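Side-chain contacts in RavA (Legionella pneumophila str. Paris, PDB 6WO6), which is an effector of Legionella pneumophila that probably acts inside the host cell during infection: residues S93-R98 with T128-A133; I100-M105 with A135-E140. The protein carries 2 engineered substitutions. All blocks are in the same frame, centred on the assembly; numbering follows the deposited sequence.

Contact 1 (S93-R98 with T128-A133)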
loop_
_atom_site.group_PDB
_atom_site.type_symbol
_atom_site.label_atom_id
_atom_site.label_comp_id
_atom_site.label_asym_id
_atom_site.label_seq_id
_atom_site.Cartn_x
_atom_site.Cartn_y
_atom_site.Cartn_z
ATOM N N SER A 93 -4.977 5.212 -16.743
ATOM C CA SER A 93 -3.896 6.158 -16.503
ATOM C C SER A 93 -3.612 6.368 -15.021
ATOM O O SER A 93 -2.611 7.009 -14.687
ATOM C CB SER A 93 -4.210 7.500 -17.168
ATOM O OG SER A 93 -5.391 8.070 -16.635
ATOM N N LEU A 94 -4.466 5.854 -14.130
ATOM C CA LEU A 94 -4.121 5.831 -12.713
ATOM C C LEU A 94 -2.931 4.920 -12.451
ATOM O O LEU A 94 -2.132 5.187 -11.546
ATOM C CB LEU A 94 -5.322 5.382 -11.880
ATOM C CG LEU A 94 -6.573 6.263 -11.890
ATOM C CD1 LEU A 94 -7.711 5.582 -11.146
ATOM C CD2 LEU A 94 -6.283 7.625 -11.284
ATOM N N LEU A 95 -2.793 3.847 -13.233
ATOM C CA LEU A 95 -1.683 2.910 -13.113
ATOM C C LEU A 95 -0.521 3.240 -14.044
ATOM O O LEU A 95 0.421 2.446 -14.141
ATOM C CB LEU A 95 -2.165 1.484 -13.388
ATOM C CG LEU A 95 -3.137 0.866 -12.383
ATOM C CD1 LEU A 95 -3.508 -0.544 -12.807
ATOM C CD2 LEU A 95 -2.533 0.870 -10.988
ATOM N N ASP A 96 -0.569 4.373 -14.728
ATOM C CA ASP A 96 0.502 4.754 -15.643
ATOM C C ASP A 96 1.760 5.097 -14.857
ATOM O O ASP A 96 1.730 6.023 -14.035
ATOM C CB ASP A 96 0.067 5.943 -16.496
ATOM C CG ASP A 96 1.101 6.327 -17.539
ATOM O OD1 ASP A 96 1.949 5.479 -17.889
ATOM O OD2 ASP A 96 1.067 7.485 -18.004
ATOM N N PRO A 97 2.874 4.386 -15.061
ATOM C CA PRO A 97 4.106 4.742 -14.338
ATOM C C PRO A 97 4.582 6.154 -14.626
ATOM O O PRO A 97 5.143 6.803 -13.733
ATOM C CB PRO A 97 5.115 3.692 -14.826
ATOM C CG PRO A 97 4.278 2.548 -15.301
ATOM C CD PRO A 97 3.040 3.171 -15.877
ATOM N N ARG A 98 4.369 6.655 -15.845
ATOM C CA ARG A 98 4.743 8.023 -16.177
ATOM C C ARG A 98 3.882 9.059 -15.468
ATOM O O ARG A 98 4.254 10.237 -15.446
ATOM C CB ARG A 98 4.665 8.235 -17.691
ATOM N N THR A 128 -12.232 -4.137 -12.565
ATOM C CA THR A 128 -12.176 -5.521 -12.110
ATOM C C THR A 128 -10.767 -6.084 -12.252
ATOM O O THR A 128 -10.150 -5.984 -13.316
ATOM C CB THR A 128 -13.182 -6.368 -12.893
ATOM O OG1 THR A 128 -14.501 -6.113 -12.395
ATOM C CG2 THR A 128 -12.874 -7.850 -12.752
ATOM N N ASN A 129 -10.264 -6.668 -11.161
ATOM C CA ASN A 129 -8.920 -7.225 -11.019
ATOM C C ASN A 129 -7.832 -6.158 -11.001
ATOM O O ASN A 129 -6.644 -6.494 -11.099
ATOM C CB ASN A 129 -8.602 -8.262 -12.105
ATOM C CG ASN A 129 -9.418 -9.529 -11.951
ATOM O OD1 ASN A 129 -9.903 -9.838 -10.862
ATOM N ND2 ASN A 129 -9.571 -10.274 -13.040
ATOM N N ASN A 130 -8.198 -4.882 -10.866
ATOM C CA ASN A 130 -7.225 -3.807 -10.723
ATOM C C ASN A 130 -7.504 -2.932 -9.506
ATOM O O ASN A 130 -6.864 -1.886 -9.354
ATOM C CB ASN A 130 -7.186 -2.939 -11.986
ATOM C CG ASN A 130 -6.662 -3.687 -13.194
ATOM O OD1 ASN A 130 -5.740 -4.497 -13.088
ATOM N ND2 ASN A 130 -7.249 -3.420 -14.353
ATOM N N GLU A 131 -8.433 -3.334 -8.635
ATOM C CA GLU A 131 -8.780 -2.505 -7.484
ATOM C C GLU A 131 -7.623 -2.410 -6.497
ATOM O O GLU A 131 -7.313 -1.322 -5.998
ATOM C CB GLU A 131 -10.027 -3.057 -6.792
ATOM C CG GLU A 131 -11.211 -3.334 -7.715
ATOM C CD GLU A 131 -11.192 -4.737 -8.302
ATOM O OE1 GLU A 131 -10.101 -5.331 -8.414
ATOM O OE2 GLU A 131 -12.276 -5.250 -8.649
ATOM N N VAL A 132 -6.973 -3.539 -6.200
ATOM C CA VAL A 132 -5.868 -3.530 -5.244
ATOM C C VAL A 132 -4.716 -2.674 -5.760
ATOM O O VAL A 132 -4.139 -1.874 -5.015
ATOM C CB VAL A 132 -5.416 -4.970 -4.938
ATOM C CG1 VAL A 132 -4.184 -4.967 -4.059
ATOM C CG2 VAL A 132 -6.543 -5.745 -4.272
ATOM N N ALA A 133 -4.372 -2.819 -7.042
ATOM C CA ALA A 133 -3.247 -2.068 -7.591
ATOM C C ALA A 133 -3.509 -0.568 -7.549
ATOM O O ALA A 133 -2.638 0.213 -7.139
ATOM C CB ALA A 133 -2.957 -2.525 -9.022
#
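L95 reaches from the loop that follows helix 77-92 to the start of helix 131-141, where A133 and the N-cap residue N130 receive it; the setting is an elongated, all-helical chain without a single strand. The contact is small, burying 115 Å² in all, and it lies at the surface.

Its substance is apolar. The L95 side chain starts with CG anti to its own carbonyl carbon (chi1 -67°) and continues extended through chi2, which sends the two methyls out to different targets. L95 CD2 goes to A133, meeting the methyl A133 CB at 3.9 Å and lying equally near the backbone carbonyl of the same residue. L95 CD1 points to N130 and comes only within 4.5 Å of N130 CB, a looser touch made by the aliphatic root of the asparagine rather than by its amide. The CB atoms of L95, N130 and A133 all face across the gap, N130 and A133 being three residues apart, and the backbones stay well separated, with the CA atoms of L95 and A133 7.6 Å from each other. Beside A133, I134 also touches L95, and neighbouring L94 packs on I134 as well as on helix 102-107.

No hydrogen bond crosses between the segments; several of their polar groups bond instead to neighbours along the chain. S93 OG bonds to carbonyls of the preceding helix, K89 and R90, while S93 O accepts from N99 ND2. T128 OG1 bonds back to I124 O at the end of helix 120-127. N130 makes no side-chain capping bond, and its ND2 turns instead to V126 O in a weak bond. In the loop, R98 N makes a weak bond of 3.4 Å to D96 OD1.

Contact 2 (I100-M105 with A135-E140); sequences INPHSM and ALRLAE
P102 CB, at the start of helix 102-107, meets the CD2 methyl of L138 on helix 131-141 at 3.9 Å, and two side chains of the latter helix, L138 and R137, reach across to this proline. L138 leaves its helix beside the gap; its first torsion (-67°) keeps CG next to the backbone N, and from there the extended chi2 brings L138 CD2 to the proline and within 4.0 Å of H103 N. One methyl thus touches both the pyrrolidine flank and the adjoining backbone.

R137 takes a bent course. CG is anti to the backbone N, but the turn at chi2 (84°) folds the chain round and carries the guanidinium to the proline ring. P102 CG sits over one face, toward the rim, 4.3 Å from R137 NH1. The charged end is held by the loop before helix 102-107: NH2 bonds to N99 O and NH1 probably to D96 O.

H103 touches L138 through its backbone N. Its imidazole leads away, makes a weak ND1 bond to T141 OG1 and rests on T142 and P143.

No hydrogen bond joins the two segments: an apolar proline-leucine touch is joined by a flat, charged group lying on the same proline, and the loop carbonyls that accept from this guanidinium fix its orientation and probably suit its positive charge.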
loop_
_atom_site.group_PDB
_atom_site.type_symbol
_atom_site.label_atom_id
_atom_site.label_comp_id
_atom_site.label_asym_id
_atom_site.label_seq_id
_atom_site.Cartn_x
_atom_site.Cartn_y
_atom_site.Cartn_z
ATOM N N ILE A 100 2.573 10.835 -12.206
ATOM C CA ILE A 100 3.180 11.035 -10.895
ATOM C C ILE A 100 2.099 11.264 -9.848
ATOM O O ILE A 100 2.251 10.867 -8.686
ATOM C CB ILE A 100 4.180 12.209 -10.924
ATOM C CG1 ILE A 100 5.215 12.014 -12.036
ATOM C CG2 ILE A 100 4.878 12.356 -9.579
ATOM C CD1 ILE A 100 4.884 12.727 -13.336
ATOM N N ASN A 101 0.996 11.900 -10.246
ATOM C CA ASN A 101 -0.062 12.309 -9.322
ATOM C C ASN A 101 -1.422 11.877 -9.856
ATOM O O ASN A 101 -2.140 12.671 -10.480
ATOM C CB ASN A 101 -0.024 13.819 -9.085
ATOM C CG ASN A 101 1.280 14.278 -8.458
ATOM O OD1 ASN A 101 1.892 13.553 -7.674
ATOM N ND2 ASN A 101 1.710 15.487 -8.799
ATOM N N PRO A 102 -1.812 10.619 -9.625
ATOM C CA PRO A 102 -3.175 10.207 -10.007
ATOM C C PRO A 102 -4.242 10.825 -9.120
ATOM O O PRO A 102 -5.344 11.144 -9.594
ATOM C CB PRO A 102 -3.131 8.677 -9.866
ATOM C CG PRO A 102 -1.669 8.320 -9.767
ATOM C CD PRO A 102 -1.014 9.492 -9.121
ATOM N N HIS A 103 -3.939 10.994 -7.830
ATOM C CA HIS A 103 -4.865 11.657 -6.922
ATOM C C HIS A 103 -5.232 13.046 -7.417
ATOM O O HIS A 103 -6.356 13.506 -7.194
ATOM C CB HIS A 103 -4.253 11.744 -5.526
ATOM C CG HIS A 103 -3.014 12.582 -5.466
ATOM N ND1 HIS A 103 -1.771 12.096 -5.806
ATOM C CD2 HIS A 103 -2.831 13.878 -5.121
ATOM C CE1 HIS A 103 -0.873 13.055 -5.666
ATOM N NE2 HIS A 103 -1.490 14.146 -5.252
ATOM N N SER A 104 -4.298 13.733 -8.081
ATOM C CA SER A 104 -4.616 15.026 -8.680
ATOM C C SER A 104 -5.715 14.880 -9.721
ATOM O O SER A 104 -6.702 15.626 -9.710
ATOM C CB SER A 104 -3.361 15.643 -9.302
ATOM O OG SER A 104 -2.448 16.070 -8.306
ATOM N N MET A 105 -5.567 13.909 -10.624
ATOM C CA MET A 105 -6.593 13.665 -11.631
ATOM C C MET A 105 -7.936 13.343 -10.987
ATOM O O MET A 105 -8.988 13.762 -11.485
ATOM C CB MET A 105 -6.143 12.535 -12.557
ATOM C CG MET A 105 -7.266 11.801 -13.262
ATOM S SD MET A 105 -6.643 10.633 -14.484
ATOM C CE MET A 105 -5.131 10.084 -13.692
ATOM N N ALA A 135 -5.690 1.066 -5.648
ATOM C CA ALA A 135 -5.758 1.523 -4.265
ATOM C C ALA A 135 -4.362 1.679 -3.672
ATOM O O ALA A 135 -4.087 2.653 -2.961
ATOM C CB ALA A 135 -6.601 0.555 -3.433
ATOM N N LEU A 136 -3.461 0.740 -3.974
ATOM C CA LEU A 136 -2.082 0.851 -3.513
ATOM C C LEU A 136 -1.412 2.091 -4.089
ATOM O O LEU A 136 -0.730 2.832 -3.372
ATOM C CB LEU A 136 -1.303 -0.406 -3.895
ATOM C CG LEU A 136 0.181 -0.416 -3.521
ATOM C CD1 LEU A 136 0.374 -0.831 -2.071
ATOM C CD2 LEU A 136 0.972 -1.315 -4.454
ATOM N N ARG A 137 -1.599 2.333 -5.389
ATOM C CA ARG A 137 -0.982 3.499 -6.015
ATOM C C ARG A 137 -1.498 4.795 -5.399
ATOM O O ARG A 137 -0.720 5.720 -5.122
ATOM C CB ARG A 137 -1.243 3.481 -7.521
ATOM C CG ARG A 137 -0.443 4.509 -8.295
ATOM C CD ARG A 137 0.946 3.988 -8.626
ATOM N NE ARG A 137 1.839 5.053 -9.073
ATOM C CZ ARG A 137 1.796 5.611 -10.280
ATOM N NH1 ARG A 137 0.893 5.214 -11.169
ATOM N NH2 ARG A 137 2.651 6.574 -10.596
ATOM N N LEU A 138 -2.812 4.878 -5.174
ATOM C CA LEU A 138 -3.387 6.080 -4.581
ATOM C C LEU A 138 -2.892 6.279 -3.154
ATOM O O LEU A 138 -2.588 7.407 -2.752
ATOM C CB LEU A 138 -4.914 6.012 -4.619
ATOM C CG LEU A 138 -5.573 6.069 -6.000
ATOM C CD1 LEU A 138 -7.090 6.058 -5.875
ATOM C CD2 LEU A 138 -5.102 7.294 -6.774
ATOM N N ALA A 139 -2.800 5.198 -2.375
ATOM C CA ALA A 139 -2.245 5.317 -1.031
ATOM C C ALA A 139 -0.789 5.757 -1.070
ATOM O O ALA A 139 -0.332 6.472 -0.171
ATOM C CB ALA A 139 -2.381 3.991 -0.284
ATOM N N GLU A 140 -0.051 5.357 -2.108
ATOM C CA GLU A 140 1.358 5.723 -2.189
ATOM C C GLU A 140 1.542 7.190 -2.557
ATOM O O GLU A 140 2.433 7.858 -2.020
ATOM C CB GLU A 140 2.076 4.827 -3.198
ATOM C CG GLU A 140 2.305 3.406 -2.710
ATOM C CD GLU A 140 2.976 2.528 -3.752
ATOM O OE1 GLU A 140 2.934 2.881 -4.950
ATOM O OE2 GLU A 140 3.550 1.484 -3.370
#

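In the fold
Contacts 1 and 2 have centres about 9 Å apart and lie about 13 and 11 Å from the centre of the chain. Both use helix 131-141: contact 1 its start, contact 2 the part that follows. Along the sequence the segments alternate, 93-98 and 100-105 coming before 128-133 and 135-140, so the loop after helix 77-92 and the start of helix 102-107 lie along one helix in the same order. L94 CD2 packs on P102 CB, a direct touch between the two contacts. The surface contact thus continues into the buried one, joining this loop and the start of helix 102-107 to helix 131-141, about 30 residues further on.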